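Local coordinates for flavin-containing monooxygenase (Allium sativum, PDB 6WPU), which probably catalyses the flavin-dependent S-oxygenation of S-allyl-L-cysteine in garlic, using a bound FAD cofactor, at residues W61-D66 with L85-R90. Sequence-based numbering, arbitrary orientation.
Sequences WIYTPD and LYKSLR. With FAD (flavin-adenine dinucleotide), chain B; SO4 (sulfate ion), chain D.
Leu-85 and Leu-89 pack against Trp-61, and Tyr-63 lies along the backbone from Leu-85 to Lys-87. Two leucine methyls pack on Trp-61. CD1 of Leu-85 sits 3.6 Å from CA of Trp-61 and also nears CE3 of the indole. CD2 of Leu-89 meets CZ3 of the same ring at 3.9 Å. Both leucines cross the indole at about a right angle.

With chi1 at 172°, the Tyr-63 ring swings away from its own backbone N and lies beside the other segment. Its CD1 edge faces the carbonyl O of Leu-85 at 3.5 Å. Further out, CE1 reaches the backbone of Tyr-86 and Lys-87, and OH lies 3.4 Å from CB of Lys-87. The ring of His-120 also meets Tyr-63.

Both segments belong to the long loop after strand 47-52, in the parallel sheet of a probable Rossmann-type FAD-binding fold, and Trp-61 and Leu-89 line the FAD pocket. NE1 of Trp-61 donates to FAD O3' at 3.1 Å, with an N-H...O angle of 155°. The rim of the indole points steeply onto the flavin face, CZ2 lying 3.5 Å from FAD C4X. Leu-89 CD1 approaches FAD C6 on the dimethylbenzene side. With an alanine in place of Trp-61 the indole N-H is gone; FAD O3' would probably lose this mate, and a gap would probably open beside both leucine methyls and over the flavin near C4X and C10.

The polar link is a water. It accepts from Thr-64 N at 2.8 Å and donates to Leu-85 O. Two local turns shape the backbone. Thr-64 OG1 accepts from Asp-66 N in an ST turn, and Tyr-86 to Leu-89 form a type I beta turn closed by Leu-89 N on Tyr-86 O.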
loop_
_atom_site.group_PDB
_atom_site.type_symbol
_atom_site.label_atom_id
_atom_site.label_comp_id
_atom_site.label_asym_id
_atom_site.label_seq_id
_atom_site.Cartn_x
_atom_site.Cartn_y
_atom_site.Cartn_z
ATOM N N TRP A 61 3.432 1.325 8.734
ATOM C CA TRP A 61 4.361 2.367 9.153
ATOM C C TRP A 61 5.008 2.093 10.514
ATOM O O TRP A 61 5.852 2.883 10.953
ATOM C CB TRP A 61 3.640 3.717 9.137
ATOM C CG TRP A 61 3.389 4.170 7.729
ATOM C CD1 TRP A 61 2.205 4.166 7.053
ATOM C CD2 TRP A 61 4.373 4.649 6.810
ATOM N NE1 TRP A 61 2.386 4.631 5.775
ATOM C CE2 TRP A 61 3.712 4.935 5.600
ATOM C CE3 TRP A 61 5.752 4.880 6.901
ATOM C CZ2 TRP A 61 4.380 5.439 4.487
ATOM C CZ3 TRP A 61 6.408 5.379 5.805
ATOM C CH2 TRP A 61 5.722 5.658 4.610
ATOM N N ILE A 62 4.650 1.002 11.184
ATOM C CA ILE A 62 5.380 0.540 12.370
ATOM C C ILE A 62 6.585 -0.267 11.882
ATOM O O ILE A 62 6.442 -1.444 11.545
ATOM C CB ILE A 62 4.497 -0.301 13.294
ATOM C CG1 ILE A 62 3.199 0.433 13.641
ATOM C CG2 ILE A 62 5.267 -0.663 14.565
ATOM C CD1 ILE A 62 2.208 -0.447 14.381
ATOM N N TYR A 63 7.773 0.338 11.858
ATOM C CA TYR A 63 8.965 -0.448 11.544
ATOM C C TYR A 63 9.179 -1.526 12.598
ATOM O O TYR A 63 8.966 -1.300 13.789
ATOM C CB TYR A 63 10.207 0.439 11.465
ATOM C CG TYR A 63 11.482 -0.360 11.338
ATOM C CD1 TYR A 63 11.821 -0.966 10.129
ATOM C CD2 TYR A 63 12.339 -0.524 12.425
ATOM C CE1 TYR A 63 12.980 -1.724 10.002
ATOM C CE2 TYR A 63 13.509 -1.288 12.304
ATOM C CZ TYR A 63 13.820 -1.874 11.088
ATOM O OH TYR A 63 14.968 -2.627 10.946
ATOM N N THR A 64 9.572 -2.718 12.154
ATOM C CA THR A 64 10.037 -3.739 13.089
ATOM C C THR A 64 11.247 -4.437 12.479
ATOM O O THR A 64 11.250 -4.738 11.277
ATOM C CB THR A 64 8.970 -4.785 13.433
ATOM O OG1 THR A 64 9.552 -5.781 14.273
ATOM C CG2 THR A 64 8.403 -5.467 12.169
ATOM N N PRO A 65 12.285 -4.708 13.278
ATOM C CA PRO A 65 13.375 -5.561 12.786
ATOM C C PRO A 65 12.963 -7.013 12.655
ATOM O O PRO A 65 13.728 -7.793 12.081
ATOM C CB PRO A 65 14.473 -5.394 13.849
ATOM C CG PRO A 65 13.950 -4.417 14.853
ATOM C CD PRO A 65 12.469 -4.333 14.687
ATOM N N ASP A 66 11.798 -7.396 13.190
ATOM C CA ASP A 66 11.284 -8.749 13.005
ATOM C C ASP A 66 11.164 -9.054 11.528
ATOM O O ASP A 66 10.782 -8.187 10.731
ATOM C CB ASP A 66 9.891 -8.912 13.634
ATOM C CG ASP A 66 9.881 -8.763 15.146
ATOM O OD1 ASP A 66 10.956 -8.624 15.769
ATOM O OD2 ASP A 66 8.762 -8.780 15.716
ATOM N N LEU A 85 8.606 -2.427 5.971
ATOM C CA LEU A 85 9.549 -1.312 5.952
ATOM C C LEU A 85 10.950 -1.794 6.298
ATOM O O LEU A 85 11.122 -2.635 7.181
ATOM C CB LEU A 85 9.155 -0.238 6.953
ATOM C CG LEU A 85 7.841 0.516 6.841
ATOM C CD1 LEU A 85 7.705 1.458 8.055
ATOM C CD2 LEU A 85 7.776 1.277 5.552
ATOM N N TYR A 86 11.954 -1.237 5.622
ATOM C CA TYR A 86 13.337 -1.433 6.048
ATOM C C TYR A 86 13.781 -0.221 6.860
ATOM O O TYR A 86 13.134 0.831 6.850
ATOM C CB TYR A 86 14.268 -1.679 4.851
ATOM C CG TYR A 86 14.098 -0.702 3.705
ATOM C CD1 TYR A 86 13.140 -0.929 2.709
ATOM C CD2 TYR A 86 14.898 0.435 3.609
ATOM C CE1 TYR A 86 12.965 -0.031 1.672
ATOM C CE2 TYR A 86 14.745 1.334 2.552
ATOM C CZ TYR A 86 13.773 1.094 1.599
ATOM O OH TYR A 86 13.605 1.967 0.563
ATOM N N LYS A 87 14.886 -0.380 7.588
ATOM C CA LYS A 87 15.169 0.561 8.669
ATOM C C LYS A 87 15.433 1.976 8.153
ATOM O O LYS A 87 15.023 2.957 8.783
ATOM C CB LYS A 87 16.347 0.067 9.507
ATOM C CG LYS A 87 16.694 0.990 10.681
ATOM C CD LYS A 87 17.749 0.337 11.579
ATOM C CE LYS A 87 18.281 1.269 12.650
ATOM N NZ LYS A 87 19.376 2.149 12.123
ATOM N N SER A 88 16.117 2.111 7.020
ATOM C CA SER A 88 16.469 3.443 6.531
ATOM C C SER A 88 15.381 4.086 5.675
ATOM O O SER A 88 15.593 5.197 5.179
ATOM C CB SER A 88 17.772 3.397 5.726
ATOM O OG SER A 88 17.584 2.598 4.579
ATOM N N LEU A 89 14.230 3.434 5.498
ATOM C CA LEU A 89 13.242 3.918 4.541
ATOM C C LEU A 89 12.836 5.356 4.847
ATOM O O LEU A 89 12.576 5.715 5.996
ATOM C CB LEU A 89 12.009 3.011 4.534
ATOM C CG LEU A 89 10.930 3.412 3.520
ATOM C CD1 LEU A 89 10.310 2.181 2.841
ATOM C CD2 LEU A 89 9.822 4.324 4.170
ATOM N N ARG A 90 12.830 6.176 3.801
ATOM C CA ARG A 90 12.234 7.501 3.762
ATOM C C ARG A 90 11.063 7.501 2.781
ATOM O O ARG A 90 10.961 6.631 1.907
ATOM C CB ARG A 90 13.263 8.559 3.343
ATOM C CG ARG A 90 14.440 8.710 4.285
ATOM C CD ARG A 90 15.559 9.515 3.642
ATOM N NE ARG A 90 15.184 10.909 3.447
ATOM C CZ ARG A 90 15.950 11.814 2.855
ATOM N NH1 ARG A 90 17.149 11.466 2.381
ATOM N NH2 ARG A 90 15.511 13.068 2.720
HETATM P PA FAD B . -1.606 -1.163 6.370
HETATM O O1A FAD B . -0.585 -0.087 6.742
HETATM O O2A FAD B . -1.174 -2.479 5.955
HETATM O O5B FAD B . -2.524 -1.510 7.521
HETATM C C5B FAD B . -3.444 -2.592 7.610
HETATM C C4B FAD B . -3.762 -2.922 9.085
HETATM O O4B FAD B . -4.750 -3.901 9.251
HETATM C C3B FAD B . -2.552 -3.378 9.856
HETATM O O3B FAD B . -2.399 -2.640 11.024
HETATM C C2B FAD B . -2.831 -4.802 10.183
HETATM O O2B FAD B . -2.265 -5.213 11.376
HETATM C C1B FAD B . -4.330 -4.791 10.249
HETATM N N9A FAD B . -4.940 -6.074 9.981
HETATM C C8A FAD B . -4.645 -6.902 8.905
HETATM N N7A FAD B . -5.393 -8.011 8.969
HETATM C C5A FAD B . -6.199 -7.965 10.109
HETATM C C6A FAD B . -7.141 -8.819 10.679
HETATM N N6A FAD B . -7.479 -10.081 10.064
HETATM N N1A FAD B . -7.772 -8.456 11.809
HETATM C C2A FAD B . -7.493 -7.283 12.435
HETATM N N3A FAD B . -6.582 -6.422 11.925
HETATM C C4A FAD B . -5.923 -6.731 10.774
HETATM N N1 FAD B . 2.614 5.701 1.057
HETATM C C2 FAD B . 2.947 7.092 1.220
HETATM O O2 FAD B . 1.969 8.016 1.348
HETATM N N3 FAD B . 4.255 7.514 1.143
HETATM C C4 FAD B . 5.275 6.598 0.991
HETATM O O4 FAD B . 6.574 6.981 0.928
HETATM C C4X FAD B . 5.002 5.149 1.059
HETATM N N5 FAD B . 6.050 4.241 1.147
HETATM C C5X FAD B . 5.765 2.883 1.251
HETATM C C6 FAD B . 6.822 1.965 1.326
HETATM C C7 FAD B . 6.534 0.610 1.445
HETATM C C7M FAD B . 7.678 -0.367 1.515
HETATM C C8 FAD B . 5.215 0.165 1.483
HETATM C C8M FAD B . 4.876 -1.287 1.598
HETATM C C9 FAD B . 4.158 1.078 1.403
HETATM C C9A FAD B . 4.431 2.433 1.288
HETATM N N10 FAD B . 3.345 3.373 1.224
HETATM C C10 FAD B . 3.621 4.743 1.116
HETATM C "C1'" FAD B . 1.952 2.899 1.217
HETATM C "C2'" FAD B . 1.302 2.473 2.516
HETATM O "O2'" FAD B . 0.780 1.219 2.350
HETATM C "C3'" FAD B . 0.158 3.438 2.729
HETATM O "O3'" FAD B . 0.804 4.603 3.072
HETATM C "C4'" FAD B . -0.819 3.074 3.841
HETATM O "O4'" FAD B . -0.074 2.763 4.961
HETATM C "C5'" FAD B . -1.831 1.966 3.531
HETATM O "O5'" FAD B . -2.298 1.618 4.802
HETATM P P FAD B . -3.399 0.555 5.214
HETATM O O1P FAD B . -4.189 1.005 6.501
HETATM O O2P FAD B . -4.208 0.284 3.884
HETATM O O3P FAD B . -2.537 -0.846 5.233
HETATM S S SO4 D . 18.362 8.683 0.108
HETATM O O1 SO4 D . 19.719 8.153 -0.056
HETATM O O2 SO4 D . 18.247 9.917 -0.666
HETATM O O3 SO4 D . 17.390 7.727 -0.410
HETATM O O4 SO4 D . 18.084 8.903 1.531
HETATM O O HOH W 1 9.383 -3.266 9.369
#